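Phosphoribosyl-AMP cyclohydrolase (Medicago truncatula, PDB 7BGM) probably catalyses the second and third steps of histidine biosynthesis in plants, hydrolysing phosphoribosyl-ATP to phosphoribosyl-AMP and diphosphate and then opening the purine ring of phosphoribosyl-AMP. Local coordinates at residues L18-A23 / L32-A37; Q24-G29 / L89-G94; A101-Y106 / N121-T126; S127-E132 / V206-V211. One frame throughout, in Å; residues are numbered along the deposited sequence.

Interaction 1 of 4, residues L18-A23 / L32-A37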
loop_
_atom_site.group_PDB
_atom_site.type_symbol
_atom_site.label_atom_id
_atom_site.label_comp_id
_atom_site.label_asym_id
_atom_site.label_seq_id
_atom_site.Cartn_x
_atom_site.Cartn_y
_atom_site.Cartn_z
ATOM N N LEU A 18 -12.707 6.616 22.135
ATOM C CA LEU A 18 -11.681 6.078 21.237
ATOM C C LEU A 18 -12.100 6.169 19.774
ATOM O O LEU A 18 -13.294 6.182 19.433
ATOM C CB LEU A 18 -11.354 4.598 21.571
ATOM C CG LEU A 18 -10.910 4.360 23.023
ATOM C CD1 LEU A 18 -10.679 2.886 23.264
ATOM C CD2 LEU A 18 -9.659 5.149 23.247
ATOM N N ALA A 19 -11.093 6.272 18.913
ATOM C CA ALA A 19 -11.230 6.043 17.482
ATOM C C ALA A 19 -10.226 4.965 17.059
ATOM O O ALA A 19 -9.226 4.727 17.734
ATOM C CB ALA A 19 -10.988 7.331 16.702
ATOM N N VAL A 20 -10.480 4.318 15.926
ATOM C CA VAL A 20 -9.532 3.334 15.385
ATOM C C VAL A 20 -8.378 4.100 14.756
ATOM O O VAL A 20 -8.606 5.085 14.047
ATOM C CB VAL A 20 -10.216 2.439 14.339
ATOM C CG1 VAL A 20 -9.187 1.619 13.534
ATOM C CG2 VAL A 20 -11.228 1.519 15.007
ATOM N N ALA A 21 -7.146 3.682 15.040
ATOM C CA ALA A 21 -5.972 4.284 14.410
ATOM C C ALA A 21 -5.158 3.220 13.696
ATOM O O ALA A 21 -4.716 2.237 14.308
ATOM C CB ALA A 21 -5.077 5.021 15.422
ATOM N N ILE A 22 -4.873 3.480 12.419
ATOM C CA ILE A 22 -4.187 2.526 11.558
ATOM C C ILE A 22 -2.878 3.141 11.131
ATOM O O ILE A 22 -2.869 4.261 10.599
ATOM C CB ILE A 22 -5.022 2.166 10.330
ATOM C CG1 ILE A 22 -6.392 1.682 10.744
ATOM C CG2 ILE A 22 -4.261 1.167 9.446
ATOM C CD1 ILE A 22 -7.351 1.630 9.585
ATOM N N ALA A 23 -1.758 2.450 11.413
ATOM C CA ALA A 23 -0.471 2.929 10.921
ATOM C C ALA A 23 -0.153 2.288 9.581
ATOM O O ALA A 23 -0.218 1.048 9.438
ATOM C CB ALA A 23 0.646 2.646 11.926
ATOM N N LEU A 32 0.971 -1.372 8.871
ATOM C CA LEU A 32 1.945 -1.770 9.876
ATOM C C LEU A 32 1.268 -2.381 11.091
ATOM O O LEU A 32 1.745 -3.401 11.631
ATOM C CB LEU A 32 2.761 -0.547 10.311
ATOM C CG LEU A 32 3.474 0.189 9.151
ATOM C CD1 LEU A 32 4.164 1.488 9.612
ATOM C CD2 LEU A 32 4.473 -0.753 8.469
ATOM N N MET A 33 0.220 -1.713 11.582
ATOM C CA MET A 33 -0.459 -2.146 12.819
ATOM C C MET A 33 -1.745 -1.338 12.919
ATOM O O MET A 33 -1.894 -0.289 12.276
ATOM C CB MET A 33 0.400 -1.921 14.095
ATOM C CG MET A 33 0.708 -0.442 14.319
ATOM S SD MET A 33 1.550 -0.098 15.880
ATOM C CE MET A 33 0.222 -0.345 17.063
ATOM N N GLN A 34 -2.653 -1.804 13.779
ATOM C CA GLN A 34 -3.866 -1.056 14.033
ATOM C C GLN A 34 -4.135 -1.113 15.528
ATOM O O GLN A 34 -3.968 -2.175 16.151
ATOM C CB GLN A 34 -5.057 -1.619 13.233
ATOM C CG GLN A 34 -6.428 -0.981 13.602
ATOM C CD GLN A 34 -7.214 -1.831 14.624
ATOM O OE1 GLN A 34 -7.517 -3.001 14.377
ATOM N NE2 GLN A 34 -7.552 -1.232 15.761
ATOM N N GLY A 35 -4.439 0.067 16.100
ATOM C CA GLY A 35 -4.851 0.159 17.476
ATOM C C GLY A 35 -5.974 1.146 17.672
ATOM O O GLY A 35 -6.799 1.338 16.776
ATOM N N PHE A 36 -6.019 1.776 18.840
ATOM C CA PHE A 36 -7.043 2.752 19.171
ATOM C C PHE A 36 -6.343 4.016 19.657
ATOM O O PHE A 36 -5.182 3.983 20.098
ATOM C CB PHE A 36 -8.054 2.179 20.227
ATOM C CG PHE A 36 -8.905 1.105 19.661
ATOM C CD1 PHE A 36 -8.442 -0.213 19.602
ATOM C CD2 PHE A 36 -10.148 1.407 19.119
ATOM C CE1 PHE A 36 -9.204 -1.212 19.009
ATOM C CE2 PHE A 36 -10.932 0.411 18.545
ATOM C CZ PHE A 36 -10.453 -0.894 18.472
ATOM N N ALA A 37 -7.021 5.148 19.531
ATOM C CA ALA A 37 -6.462 6.403 19.976
ATOM C C ALA A 37 -7.555 7.197 20.674
ATOM O O ALA A 37 -8.706 7.174 20.231
ATOM C CB ALA A 37 -5.885 7.188 18.793
#

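Interaction 2 of 4, residues Q24-G29 / L89-G94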
loop_
_atom_site.group_PDB
_atom_site.type_symbol
_atom_site.label_atom_id
_atom_site.label_comp_id
_atom_site.label_asym_id
_atom_site.label_seq_id
_atom_site.Cartn_x
_atom_site.Cartn_y
_atom_site.Cartn_z
ATOM N N GLN A 24 0.271 3.125 8.621
ATOM C CA GLN A 24 0.481 2.676 7.247
ATOM C C GLN A 24 1.810 3.228 6.747
ATOM O O GLN A 24 2.120 4.407 6.971
ATOM C CB GLN A 24 -0.680 3.131 6.320
ATOM C CG GLN A 24 -0.455 2.689 4.859
ATOM C CD GLN A 24 -1.622 3.037 3.975
ATOM O OE1 GLN A 24 -2.241 4.106 4.142
ATOM N NE2 GLN A 24 -1.924 2.151 2.994
ATOM N N ASN A 25 2.594 2.378 6.081
ATOM C CA ASN A 25 3.901 2.773 5.536
ATOM C C ASN A 25 3.701 3.811 4.424
ATOM O O ASN A 25 3.029 3.535 3.424
ATOM C CB ASN A 25 4.621 1.523 5.022
ATOM C CG ASN A 25 6.057 1.809 4.560
ATOM O OD1 ASN A 25 6.304 2.704 3.758
ATOM N ND2 ASN A 25 7.019 1.053 5.102
ATOM N N VAL A 26 4.256 5.016 4.625
ATOM C CA VAL A 26 4.103 6.137 3.684
ATOM C C VAL A 26 4.703 5.831 2.311
ATOM O O VAL A 26 4.245 6.370 1.281
ATOM C CB VAL A 26 4.737 7.407 4.283
ATOM C CG1 VAL A 26 6.245 7.251 4.452
ATOM C CG2 VAL A 26 4.402 8.656 3.391
ATOM N N ASP A 27 5.741 4.981 2.266
ATOM C CA ASP A 27 6.400 4.714 0.990
ATOM C C ASP A 27 5.762 3.550 0.242
ATOM O O ASP A 27 5.745 3.555 -0.993
ATOM C CB ASP A 27 7.890 4.434 1.191
ATOM C CG ASP A 27 8.702 5.707 1.452
ATOM O OD1 ASP A 27 8.359 6.781 0.878
ATOM O OD2 ASP A 27 9.708 5.642 2.192
ATOM N N THR A 28 5.218 2.542 0.942
ATOM C CA THR A 28 4.765 1.337 0.243
ATOM C C THR A 28 3.282 1.075 0.340
ATOM O O THR A 28 2.747 0.344 -0.519
ATOM C CB THR A 28 5.448 0.094 0.798
ATOM O OG1 THR A 28 4.994 -0.122 2.148
ATOM C CG2 THR A 28 6.943 0.272 0.760
ATOM N N GLY A 29 2.619 1.577 1.387
ATOM C CA GLY A 29 1.211 1.270 1.619
ATOM C C GLY A 29 0.951 0.063 2.510
ATOM O O GLY A 29 -0.196 -0.164 2.855
ATOM N N LEU A 89 0.037 8.010 8.644
ATOM C CA LEU A 89 0.845 7.670 7.473
ATOM C C LEU A 89 2.296 8.022 7.774
ATOM O O LEU A 89 2.612 9.188 8.005
ATOM C CB LEU A 89 0.325 8.415 6.256
ATOM C CG LEU A 89 0.760 7.925 4.880
ATOM C CD1 LEU A 89 0.264 6.519 4.573
ATOM C CD2 LEU A 89 0.270 8.914 3.811
ATOM N N GLY A 90 3.174 7.009 7.824
ATOM C CA GLY A 90 4.498 7.261 8.362
ATOM C C GLY A 90 5.547 6.259 7.940
ATOM O O GLY A 90 5.265 5.279 7.255
ATOM N N LYS A 91 6.783 6.519 8.379
ATOM C CA LYS A 91 7.943 5.738 8.002
ATOM C C LYS A 91 8.444 4.984 9.226
ATOM O O LYS A 91 8.879 5.628 10.197
ATOM C CB LYS A 91 9.052 6.647 7.445
ATOM C CG LYS A 91 10.306 5.890 6.917
ATOM C CD LYS A 91 9.997 5.166 5.577
ATOM C CE LYS A 91 11.228 4.502 4.977
ATOM N NZ LYS A 91 10.969 3.786 3.710
ATOM N N PRO A 92 8.448 3.652 9.229
ATOM C CA PRO A 92 8.923 2.924 10.417
ATOM C C PRO A 92 10.437 2.887 10.468
ATOM O O PRO A 92 11.100 2.783 9.433
ATOM C CB PRO A 92 8.360 1.508 10.231
ATOM C CG PRO A 92 8.189 1.385 8.751
ATOM C CD PRO A 92 7.860 2.763 8.223
ATOM N N ASP A 93 10.976 2.994 11.687
ATOM C CA ASP A 93 12.414 2.829 11.935
ATOM C C ASP A 93 12.881 1.374 11.887
ATOM O O ASP A 93 14.100 1.110 11.844
ATOM C CB ASP A 93 12.769 3.407 13.310
ATOM C CG ASP A 93 12.840 4.917 13.311
ATOM O OD1 ASP A 93 12.914 5.504 12.216
ATOM O OD2 ASP A 93 12.854 5.506 14.413
ATOM N N GLY A 94 11.965 0.426 11.995
ATOM C CA GLY A 94 12.292 -0.985 12.019
ATOM C C GLY A 94 10.999 -1.779 12.092
ATOM O O GLY A 94 9.908 -1.228 11.938
#

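Interaction 3 of 4, residues A101-Y106 / N121-T126. With ZN (zinc ion), chain C.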
loop_
_atom_site.group_PDB
_atom_site.type_symbol
_atom_site.label_atom_id
_atom_site.label_comp_id
_atom_site.label_asym_id
_atom_site.label_seq_id
_atom_site.Cartn_x
_atom_site.Cartn_y
_atom_site.Cartn_z
ATOM N N ALA A 101 8.164 -9.496 13.298
ATOM C CA ALA A 101 7.660 -9.390 11.939
ATOM C C ALA A 101 7.609 -7.927 11.503
ATOM O O ALA A 101 7.421 -7.023 12.309
ATOM C CB ALA A 101 6.255 -9.976 11.842
ATOM N N GLU A 102 7.750 -7.700 10.199
ATOM C CA GLU A 102 7.829 -6.338 9.688
ATOM C C GLU A 102 6.542 -5.561 9.947
ATOM O O GLU A 102 6.574 -4.347 10.231
ATOM C CB GLU A 102 8.150 -6.402 8.201
ATOM C CG GLU A 102 8.545 -5.134 7.630
ATOM C CD GLU A 102 9.240 -5.360 6.314
ATOM O OE1 GLU A 102 10.269 -6.066 6.292
ATOM O OE2 GLU A 102 8.724 -4.891 5.309
ATOM N N THR A 103 5.407 -6.248 9.862
ATOM C CA THR A 103 4.098 -5.718 10.209
ATOM C C THR A 103 3.415 -6.720 11.100
ATOM O O THR A 103 3.840 -7.890 11.225
ATOM C CB THR A 103 3.171 -5.477 9.000
ATOM O OG1 THR A 103 2.700 -6.762 8.536
ATOM C CG2 THR A 103 3.937 -4.725 7.873
ATOM N N CYS A 104 2.316 -6.271 11.676
ATOM C CA CYS A 104 1.559 -7.172 12.536
ATOM C C CYS A 104 0.684 -8.170 11.754
ATOM O O CYS A 104 0.054 -9.035 12.377
ATOM C CB CYS A 104 0.689 -6.376 13.511
ATOM S SG CYS A 104 1.586 -5.424 14.746
ATOM N N TYR A 105 0.654 -8.121 10.435
ATOM C CA TYR A 105 -0.300 -8.891 9.623
ATOM C C TYR A 105 0.443 -9.920 8.800
ATOM O O TYR A 105 0.976 -9.617 7.733
ATOM C CB TYR A 105 -1.151 -7.976 8.716
ATOM C CG TYR A 105 -2.024 -7.003 9.491
ATOM C CD1 TYR A 105 -3.346 -7.355 9.845
ATOM C CD2 TYR A 105 -1.528 -5.762 9.926
ATOM C CE1 TYR A 105 -4.159 -6.463 10.540
ATOM C CE2 TYR A 105 -2.323 -4.876 10.640
ATOM C CZ TYR A 105 -3.645 -5.223 10.930
ATOM O OH TYR A 105 -4.410 -4.315 11.640
ATOM N N TYR A 106 0.521 -11.141 9.346
ATOM C CA TYR A 106 1.232 -12.256 8.737
ATOM C C TYR A 106 0.476 -13.578 8.917
ATOM O O TYR A 106 1.073 -14.659 8.755
ATOM C CB TYR A 106 2.639 -12.350 9.350
ATOM C CG TYR A 106 2.622 -12.342 10.838
ATOM C CD1 TYR A 106 2.343 -13.519 11.540
ATOM C CD2 TYR A 106 2.932 -11.187 11.558
ATOM C CE1 TYR A 106 2.333 -13.539 12.908
ATOM C CE2 TYR A 106 2.918 -11.185 12.952
ATOM C CZ TYR A 106 2.620 -12.375 13.623
ATOM O OH TYR A 106 2.581 -12.439 15.001
ATOM N N ASN A 121 3.053 -18.878 8.241
ATOM C CA ASN A 121 2.780 -17.454 8.269
ATOM C C ASN A 121 3.500 -16.752 7.115
ATOM O O ASN A 121 4.523 -17.211 6.605
ATOM C CB ASN A 121 3.193 -16.854 9.621
ATOM C CG ASN A 121 2.171 -17.173 10.738
ATOM O OD1 ASN A 121 1.045 -17.593 10.466
ATOM N ND2 ASN A 121 2.577 -17.005 11.974
ATOM N N LYS A 122 2.925 -15.651 6.674
ATOM C CA LYS A 122 3.548 -14.859 5.619
ATOM C C LYS A 122 2.963 -13.462 5.687
ATOM O O LYS A 122 1.761 -13.305 5.905
ATOM C CB LYS A 122 3.349 -15.462 4.221
ATOM C CG LYS A 122 1.949 -15.471 3.670
ATOM C CD LYS A 122 1.990 -15.392 2.150
ATOM C CE LYS A 122 0.818 -16.112 1.485
ATOM N NZ LYS A 122 -0.496 -15.799 2.093
ATOM N N LEU A 123 3.805 -12.446 5.470
ATOM C CA LEU A 123 3.317 -11.070 5.494
ATOM C C LEU A 123 2.254 -10.856 4.423
ATOM O O LEU A 123 2.359 -11.355 3.290
ATOM C CB LEU A 123 4.467 -10.089 5.255
ATOM C CG LEU A 123 5.610 -9.952 6.280
ATOM C CD1 LEU A 123 6.634 -9.081 5.639
ATOM C CD2 LEU A 123 5.062 -9.317 7.552
ATOM N N ALA A 124 1.227 -10.097 4.782
ATOM C CA ALA A 124 0.340 -9.529 3.766
ATOM C C ALA A 124 1.123 -8.618 2.830
ATOM O O ALA A 124 1.840 -7.720 3.286
ATOM C CB ALA A 124 -0.775 -8.748 4.445
ATOM N N LEU A 125 0.993 -8.870 1.524
ATOM C CA LEU A 125 1.707 -8.114 0.502
ATOM C C LEU A 125 0.767 -7.747 -0.636
ATOM O O LEU A 125 -0.033 -8.583 -1.072
ATOM C CB LEU A 125 2.859 -8.904 -0.098
ATOM C CG LEU A 125 3.964 -9.366 0.845
ATOM C CD1 LEU A 125 4.933 -10.238 0.121
ATOM C CD2 LEU A 125 4.684 -8.168 1.483
ATOM N N THR A 126 0.921 -6.536 -1.172
ATOM C CA THR A 126 0.149 -6.141 -2.349
ATOM C C THR A 126 0.979 -6.485 -3.590
ATOM O O THR A 126 2.121 -6.929 -3.478
ATOM C CB THR A 126 -0.225 -4.656 -2.305
ATOM O OG1 THR A 126 0.950 -3.835 -2.277
ATOM C CG2 THR A 126 -1.067 -4.348 -1.069
HETATM ZN ZN ZN C . 2.082 -7.117 16.237
HETATM O O HOH W 1 2.569 -6.758 5.729
#

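Interaction 4 of 4, residues S127-E132 / V206-V211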
loop_
_atom_site.group_PDB
_atom_site.type_symbol
_atom_site.label_atom_id
_atom_site.label_comp_id
_atom_site.label_asym_id
_atom_site.label_seq_id
_atom_site.Cartn_x
_atom_site.Cartn_y
_atom_site.Cartn_z
ATOM N N SER A 127 0.382 -6.319 -4.774
ATOM C CA SER A 127 0.947 -6.926 -5.994
ATOM C C SER A 127 2.436 -6.638 -6.214
ATOM O O SER A 127 3.199 -7.542 -6.602
ATOM C CB SER A 127 0.131 -6.468 -7.200
ATOM O OG SER A 127 -1.173 -7.027 -7.071
ATOM N N LEU A 128 2.863 -5.380 -6.053
ATOM C CA LEU A 128 4.255 -5.051 -6.352
ATOM C C LEU A 128 5.206 -5.755 -5.392
ATOM O O LEU A 128 6.252 -6.266 -5.804
ATOM C CB LEU A 128 4.454 -3.537 -6.296
ATOM C CG LEU A 128 5.824 -2.953 -6.583
ATOM C CD1 LEU A 128 6.280 -3.407 -7.970
ATOM C CD2 LEU A 128 5.739 -1.416 -6.489
ATOM N N TYR A 129 4.855 -5.799 -4.103
ATOM C CA TYR A 129 5.701 -6.389 -3.065
ATOM C C TYR A 129 5.623 -7.916 -3.088
ATOM O O TYR A 129 6.612 -8.594 -2.735
ATOM C CB TYR A 129 5.312 -5.776 -1.699
ATOM C CG TYR A 129 5.448 -4.267 -1.845
ATOM C CD1 TYR A 129 6.712 -3.664 -1.780
ATOM C CD2 TYR A 129 4.326 -3.447 -2.170
ATOM C CE1 TYR A 129 6.875 -2.299 -1.985
ATOM C CE2 TYR A 129 4.484 -2.073 -2.378
ATOM C CZ TYR A 129 5.783 -1.510 -2.307
ATOM O OH TYR A 129 5.996 -0.165 -2.510
ATOM N N ALA A 130 4.484 -8.455 -3.556
ATOM C CA ALA A 130 4.350 -9.891 -3.774
ATOM C C ALA A 130 5.309 -10.350 -4.864
ATOM O O ALA A 130 5.993 -11.375 -4.724
ATOM C CB ALA A 130 2.897 -10.242 -4.125
ATOM N N LEU A 131 5.396 -9.587 -5.941
ATOM C CA LEU A 131 6.367 -9.915 -6.972
ATOM C C LEU A 131 7.793 -9.820 -6.434
ATOM O O LEU A 131 8.636 -10.676 -6.732
ATOM C CB LEU A 131 6.177 -8.996 -8.177
ATOM C CG LEU A 131 7.215 -9.189 -9.291
ATOM C CD1 LEU A 131 7.180 -10.624 -9.807
ATOM C CD2 LEU A 131 6.918 -8.231 -10.422
ATOM N N GLU A 132 8.086 -8.771 -5.662
ATOM C CA GLU A 132 9.403 -8.660 -5.049
ATOM C C GLU A 132 9.712 -9.890 -4.205
ATOM O O GLU A 132 10.817 -10.446 -4.273
ATOM C CB GLU A 132 9.476 -7.392 -4.205
ATOM C CG GLU A 132 10.782 -7.195 -3.469
ATOM C CD GLU A 132 10.842 -5.853 -2.768
ATOM O OE1 GLU A 132 9.967 -5.611 -1.916
ATOM O OE2 GLU A 132 11.738 -5.030 -3.102
ATOM N N VAL A 206 18.599 -4.345 -3.497
ATOM C CA VAL A 206 17.825 -3.105 -3.377
ATOM C C VAL A 206 16.350 -3.451 -3.253
ATOM O O VAL A 206 15.817 -4.228 -4.052
ATOM C CB VAL A 206 18.063 -2.161 -4.569
ATOM C CG1 VAL A 206 17.167 -0.941 -4.435
ATOM C CG2 VAL A 206 19.526 -1.731 -4.573
ATOM N N LYS A 207 15.696 -2.867 -2.249
ATOM C CA LYS A 207 14.257 -3.008 -2.055
ATOM C C LYS A 207 13.483 -1.908 -2.788
ATOM O O LYS A 207 13.910 -0.753 -2.851
ATOM C CB LYS A 207 13.929 -2.950 -0.567
ATOM C CG LYS A 207 14.636 -4.007 0.241
ATOM C CD LYS A 207 13.828 -5.252 0.330
ATOM C CE LYS A 207 12.555 -4.930 1.138
ATOM N NZ LYS A 207 11.969 -6.036 1.899
ATOM N N VAL A 208 12.312 -2.274 -3.319
ATOM C CA VAL A 208 11.411 -1.290 -3.929
ATOM C C VAL A 208 11.160 -0.117 -2.978
ATOM O O VAL A 208 11.133 1.049 -3.393
ATOM C CB VAL A 208 10.083 -1.971 -4.327
ATOM C CG1 VAL A 208 8.981 -0.925 -4.635
ATOM C CG2 VAL A 208 10.294 -2.912 -5.520
ATOM N N GLU A 209 10.932 -0.416 -1.693
ATOM C CA GLU A 209 10.718 0.639 -0.691
ATOM C C GLU A 209 11.859 1.666 -0.681
ATOM O O GLU A 209 11.617 2.874 -0.509
ATOM C CB GLU A 209 10.533 0.019 0.699
ATOM C CG GLU A 209 10.401 1.071 1.795
ATOM C CD GLU A 209 10.032 0.487 3.169
ATOM O OE1 GLU A 209 10.082 -0.762 3.322
ATOM O OE2 GLU A 209 9.758 1.302 4.093
ATOM N N GLU A 210 13.111 1.206 -0.863
ATOM C CA GLU A 210 14.254 2.131 -0.894
ATOM C C GLU A 210 14.193 3.031 -2.115
ATOM O O GLU A 210 14.551 4.215 -2.042
ATOM C CB GLU A 210 15.566 1.350 -0.861
ATOM C CG GLU A 210 15.741 0.633 0.471
ATOM C CD GLU A 210 16.854 -0.414 0.520
ATOM O OE1 GLU A 210 17.182 -1.040 -0.499
ATOM O OE2 GLU A 210 17.376 -0.630 1.631
ATOM N N VAL A 211 13.730 2.489 -3.239
ATOM C CA VAL A 211 13.575 3.289 -4.451
ATOM C C VAL A 211 12.501 4.348 -4.239
ATOM O O VAL A 211 12.682 5.524 -4.582
ATOM C CB VAL A 211 13.244 2.377 -5.648
ATOM C CG1 VAL A 211 12.980 3.233 -6.938
ATOM C CG2 VAL A 211 14.383 1.359 -5.886
HETATM O O HOH W 2 10.198 -3.023 -0.805
HETATM O O HOH W 3 13.328 -5.260 -5.198
#

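Interaction 1 of 4, residues L18-A23 / L32-A37
Ala-23 faces two residues of strand 31-37 at once. Its N-H goes to Met-33 O over 2.9 Å, while Ala-23 O takes the N-H of Leu-32 at 2.8 Å, a classic beta bulge. The methyl of Ala-23 rests on CG of Met-33, 3.9 Å away. Met-33 belongs to an AMP-binding site, and its side chain also packs on Cys-104. Beyond the bulge the strands form a regular antiparallel beta hairpin, in which the hydrogen-bonded pairs Ala-21/Gly-35 and Ala-19/Ala-37 are interleaved with non-hydrogen-bonded ones. Ala-37 exchanges two backbone bonds with Ala-19, and its CB meets Ala-21 CB at 4.1 Å. On that face the methyls of Ala-21 and Ala-37 both lie against Tyr-88 of strand 85-92. Phe-36 is turned differently: CE2 of its ring approaches CG2 of Val-20 obliquely at 3.7 Å, and Leu-18 crosses it at about a right angle, CD1 reaching Phe-36 CB at 4.1 Å. Alongside, Gly-35 O accepts both Ala-21 N and, at 2.9 Å, Gln-34 NE2, which arrive from opposite faces of its carbonyl plane. A bend at chi2 (-97°) folds the glutamine back over its own strand, with CG against CG1 of both Val-20 and Ile-22 and the amide plane directed at its acceptor. The other amide atom, Gln-34 OE1, is hydrogen-bonded to Ser-85 OG of the second subunit, and Ile-22 packs on Ile-22 of the second subunit.

Interaction 2 of 4, residues Q24-G29 / L89-G94
Two backbone bonds join Gln-24 and Val-26 to Gly-90, which gives and receives in turn. Its N-H meets Gln-24 O at 2.9 Å, almost straight at 170°, and Gly-90 O accepts Val-26 N at 2.8 Å from above the carbonyl plane. The CA of Asn-25 adds a CA-H...O contact to the same oxygen. The ionic contact is between Asp-27 and Lys-91, with NZ 2.7 Å from OD2 on its anti lone pair, the one turned from OD1. Lys-91 reaches it through a bend at chi2 (72°) followed by an extended end. Both charges have further partners: NZ also bridges to Glu-209, and Asp-27 OD1 meets Arg-216 and, across the interface, Ser-127 OG of the second subunit, so the pair probably belongs to a wider charge network. Van der Waals packing centres on Leu-89. It lies alongside Gln-24, pointing the same way, its CD1 3.5 Å from Gln-24 OE1, while Val-26 makes the apolar contact, crossing it at about a right angle with CG2 4.0 Å from CG. Pro-92 puts CD 3.7 Å from Asn-25 ND2, an amide nitrogen bonded to Glu-209. Polar bonds within 24-29 fix the turn itself. Asn-25 OD1 accepts Asp-27 N in its carbonyl plane and Thr-28 N from above it, Gly-29 N returns to Asn-25 O, and Gln-24 NE2 holds Gly-29 O. A parallel strand pair of the mixed cyclohydrolase sheet thus parts into an Asx turn in the connection that leads from strand 19-25 to strand 31-37.

Interaction 3 of 4, residues A101-Y106 / N121-T126
The ring of Tyr-106 is met at its edge by the amide of Asn-121, whose ND2 lies near the ring plane, 3.5 Å from CD1. The amide and ring planes are 56° apart. Thr-103 O also lies at the ring edge, in plane. The backbones join by two bonds: Lys-122 N to Tyr-106 O at 3.0 Å, rather bent, and Ala-124 N to Tyr-105 O, also 3.0 Å but nearly straight at 172°. Leu-123 lies to one side of these bonds, its CD1 against Glu-102 CB and its CD2 3.6 Å from Thr-103 OG1. That hydroxyl does double duty: it accepts Tyr-105 N at 3.1 Å, closing an ST turn, and shares water 1 with the other segment, at 2.8 Å from Thr-103 OG1 and 2.7 Å from Ala-124 O, to which the water donates. With a valine here the N-H of Tyr-105 would probably lose its acceptor and the water its anchor on this side, leaving the turn and Ala-124 O less firmly tied. Cys-104, whose side chain leaves the backbone away from 121-126, binds zinc through SG at 2.3 Å, together with Cys-97 and with Cys-81 of the second subunit. The 101-106 segment lies beside strand 31-37, with Thr-103 on Leu-32 and Tyr-105 on Gln-34; Tyr-105 also extends a beta ladder into the second subunit, where its OH meets Ser-85. The 121-126 segment runs on directly into helix 127-140.

Interaction 4 of 4, residues S127-E132 / V206-V211
Val-208 and Glu-132 form the tightly packed part. CG1 of Val-208 is wedged against Leu-128 CD2 at 3.8 Å and against CE1 of Tyr-129 at 3.7 Å. The tyrosine ring comes obliquely, while one of its faces lies over CB of its own neighbour, Leu-128. With CG anti to the backbone N (178°) and the chain extended beyond, the carboxylate of Glu-132 reaches the start of helix 208-218, where OE2 takes Val-208 N on its syn side at 2.8 Å, an almost straight bond (172°). One water bonds to each carboxylate oxygen: water 3 gives bonds to OE2 and to Val-206 O, and water 2 donates to OE1 at 2.8 Å while accepting Glu-209 N. The loose, solvent side belongs to exposed Lys-207, which stands by without a salt bridge, its NZ 4.3 Å from Glu-132 OE1. A leucine in place of Glu-132 would probably leave the Val-208 N-H without its acceptor and both waters without their hold on helix 127-140. A carboxylate bonded to the first-turn N-H of a partner helix is probably favoured by that helix end, and here it ties two helices of the all-helical pyrophosphohydrolase region, of the MazG clan.

Overall arrangement
Along the chain, interactions 1 and 2 interlock, their segments alternating, while interactions 3 and 4 follow in series. Interactions 1 and 2, with centres 14 Å apart, share strand 19-25 of the mixed cyclohydrolase sheet and touch through Leu-32. Interaction 3 joins interaction 1 by a probable hydrogen bond from Cys-104 N to Leu-32 O and leads into helix 127-140, where interaction 4 begins. Interaction 4 lies about 25 Å from interaction 1, centre to centre, but only 13 Å from interaction 2, which it meets through Glu-209 bonded to Lys-91 and Asn-25. The helical pyrophosphohydrolase part is thus fastened to the cyclohydrolase sheet, and all four contacts touch the second subunit.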